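PDB 1WJ9: CRISPR-associated endoribonuclease Cse3 from Thermus thermophilus, which probably cleaves CRISPR transcripts as an RNA-binding endoribonuclease and retains the processed crRNA, in defence against viruses and plasmids. Local coordinates for residues R43-L48 and L60-T65. Sequence-based numbering, arbitrary orientation.
Sequences RLLWRL and LVQTLT
L45 pairs with Q62 and R47 with L60 in an antiparallel beta hairpin, whose strand 45-48 borders the four-stranded sheet of an RNA recognition motif-like (ferredoxin-like) domain. The 175° between the strand directions and four backbone bonds establish the pairing. Two bonds grip the L45 pair, L45 N to Q62 O (3.1 Å, 178° at the hydrogen) and Q62 N to L45 O (2.8 Å); the R47 pair has another two, R47 N to L60 O (3.0 Å) and L60 N to R47 O, both more bent. W46 and V61 form the non-hydrogen-bonded pair between them. V61 bonds instead through its backbone to T4, as T63 does to W2, which ties strand 58-63 to strand 2-8. L60 O also receives a CA-H...O contact from W46 CA (3.2 Å). The W46 ring leads away from V61 toward helix 22-30, where its NE1 is hydrogen-bonded to H26 ND1; the W46 side chain lies about 8 Å from that of Y23, inferred to stabilise the transition state. On the same face, L44 CD1 meets V61 CG1 at 3.6 Å. On the other, R47 lies alongside L60, its NE salt-bridged to E49 and its NH2 hydrogen-bonded to S208 OG. Q62, extended with CG anti to N (chi1 -177°), carries its amide beside L45 CD1. There Q62 NE2 donates both to L192 O and to a water (2.8 Å from NE2) that in turn donates to R43 O.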
loop_
_atom_site.group_PDB
_atom_site.type_symbol
_atom_site.label_atom_id
_atom_site.label_comp_id
_atom_site.label_asym_id
_atom_site.label_seq_id
_atom_site.Cartn_x
_atom_site.Cartn_y
_atom_site.Cartn_z
ATOM N N ARG A 43 -6.961 -9.975 3.181
ATOM C CA ARG A 43 -5.628 -9.413 3.314
ATOM C C ARG A 43 -5.809 -7.914 3.083
ATOM O O ARG A 43 -5.778 -7.437 1.952
ATOM C CB ARG A 43 -4.677 -10.031 2.275
ATOM C CG ARG A 43 -3.278 -9.405 2.219
ATOM C CD ARG A 43 -2.660 -9.188 3.602
ATOM N NE ARG A 43 -2.495 -10.416 4.378
ATOM C CZ ARG A 43 -1.465 -11.253 4.272
ATOM N NH1 ARG A 43 -0.484 -11.019 3.404
ATOM N NH2 ARG A 43 -1.386 -12.303 5.082
ATOM N N LEU A 44 -6.078 -7.203 4.174
ATOM C CA LEU A 44 -6.305 -5.765 4.148
ATOM C C LEU A 44 -4.986 -5.008 4.087
ATOM O O LEU A 44 -4.151 -5.112 4.989
ATOM C CB LEU A 44 -7.096 -5.344 5.400
ATOM C CG LEU A 44 -7.182 -3.849 5.708
ATOM C CD1 LEU A 44 -7.977 -3.149 4.618
ATOM C CD2 LEU A 44 -7.830 -3.637 7.072
ATOM N N LEU A 45 -4.798 -4.267 3.001
ATOM C CA LEU A 45 -3.595 -3.468 2.802
ATOM C C LEU A 45 -4.051 -2.041 2.501
ATOM O O LEU A 45 -5.079 -1.836 1.862
ATOM C CB LEU A 45 -2.796 -3.994 1.607
ATOM C CG LEU A 45 -2.329 -5.455 1.614
ATOM C CD1 LEU A 45 -1.722 -5.791 0.254
ATOM C CD2 LEU A 45 -1.318 -5.683 2.730
ATOM N N TRP A 46 -3.289 -1.057 2.960
ATOM C CA TRP A 46 -3.639 0.335 2.702
ATOM C C TRP A 46 -2.427 1.243 2.752
ATOM O O TRP A 46 -1.348 0.840 3.187
ATOM C CB TRP A 46 -4.696 0.837 3.700
ATOM C CG TRP A 46 -4.325 0.640 5.147
ATOM C CD1 TRP A 46 -4.522 -0.484 5.891
ATOM C CD2 TRP A 46 -3.739 1.608 6.028
ATOM N NE1 TRP A 46 -4.102 -0.278 7.187
ATOM C CE2 TRP A 46 -3.618 0.999 7.297
ATOM C CE3 TRP A 46 -3.303 2.933 5.868
ATOM C CZ2 TRP A 46 -3.081 1.668 8.405
ATOM C CZ3 TRP A 46 -2.764 3.599 6.971
ATOM C CH2 TRP A 46 -2.659 2.964 8.223
ATOM N N ARG A 47 -2.606 2.464 2.265
ATOM C CA ARG A 47 -1.539 3.451 2.289
ATOM C C ARG A 47 -2.108 4.849 2.420
ATOM O O ARG A 47 -3.037 5.222 1.701
ATOM C CB ARG A 47 -0.661 3.386 1.028
ATOM C CG ARG A 47 0.442 4.461 1.007
ATOM C CD ARG A 47 1.322 4.433 -0.251
ATOM N NE ARG A 47 0.538 4.663 -1.463
ATOM C CZ ARG A 47 0.217 3.714 -2.331
ATOM N NH1 ARG A 47 0.627 2.468 -2.131
ATOM N NH2 ARG A 47 -0.563 3.998 -3.367
ATOM N N LEU A 48 -1.585 5.588 3.393
ATOM C CA LEU A 48 -1.970 6.977 3.601
ATOM C C LEU A 48 -1.081 7.691 2.589
ATOM O O LEU A 48 0.143 7.712 2.732
ATOM C CB LEU A 48 -1.630 7.415 5.028
ATOM C CG LEU A 48 -1.770 8.903 5.370
ATOM C CD1 LEU A 48 -3.147 9.426 4.973
ATOM C CD2 LEU A 48 -1.529 9.089 6.865
ATOM N N LEU A 60 -5.693 4.989 0.307
ATOM C CA LEU A 60 -6.042 3.996 -0.701
ATOM C C LEU A 60 -6.116 2.652 0.016
ATOM O O LEU A 60 -5.170 2.248 0.689
ATOM C CB LEU A 60 -4.983 3.947 -1.806
ATOM C CG LEU A 60 -5.249 2.942 -2.930
ATOM C CD1 LEU A 60 -6.555 3.282 -3.639
ATOM C CD2 LEU A 60 -4.098 2.966 -3.917
ATOM N N VAL A 61 -7.235 1.959 -0.146
ATOM C CA VAL A 61 -7.429 0.685 0.524
ATOM C C VAL A 61 -7.641 -0.456 -0.454
ATOM O O VAL A 61 -8.467 -0.361 -1.364
ATOM C CB VAL A 61 -8.654 0.740 1.464
ATOM C CG1 VAL A 61 -8.784 -0.567 2.243
ATOM C CG2 VAL A 61 -8.537 1.916 2.421
ATOM N N GLN A 62 -6.898 -1.537 -0.251
ATOM C CA GLN A 62 -7.025 -2.713 -1.094
ATOM C C GLN A 62 -7.482 -3.896 -0.252
ATOM O O GLN A 62 -6.929 -4.158 0.816
ATOM C CB GLN A 62 -5.690 -3.055 -1.755
ATOM C CG GLN A 62 -5.779 -4.245 -2.719
ATOM C CD GLN A 62 -4.426 -4.631 -3.291
ATOM O OE1 GLN A 62 -3.927 -3.987 -4.205
ATOM N NE2 GLN A 62 -3.834 -5.692 -2.754
ATOM N N THR A 63 -8.498 -4.602 -0.737
ATOM C CA THR A 63 -9.018 -5.777 -0.056
ATOM C C THR A 63 -9.253 -6.880 -1.088
ATOM O O THR A 63 -9.305 -6.617 -2.289
ATOM C CB THR A 63 -10.353 -5.477 0.674
ATOM O OG1 THR A 63 -11.296 -4.933 -0.254
ATOM C CG2 THR A 63 -10.137 -4.489 1.819
ATOM N N LEU A 64 -9.334 -8.120 -0.621
ATOM C CA LEU A 64 -9.589 -9.250 -1.509
ATOM C C LEU A 64 -11.097 -9.409 -1.724
ATOM O O LEU A 64 -11.545 -9.806 -2.806
ATOM C CB LEU A 64 -8.999 -10.533 -0.924
ATOM C CG LEU A 64 -7.484 -10.547 -0.686
ATOM C CD1 LEU A 64 -7.047 -11.940 -0.247
ATOM C CD2 LEU A 64 -6.751 -10.139 -1.959
ATOM N N THR A 65 -11.879 -9.084 -0.696
ATOM C CA THR A 65 -13.339 -9.192 -0.772
ATOM C C THR A 65 -13.983 -7.810 -0.825
ATOM O O THR A 65 -13.333 -6.806 -0.522
ATOM C CB THR A 65 -13.911 -9.978 0.428
ATOM O OG1 THR A 65 -13.757 -9.211 1.627
ATOM C CG2 THR A 65 -13.179 -11.304 0.592
HETATM O O HOH W 1 -4.958 -7.396 -0.814
#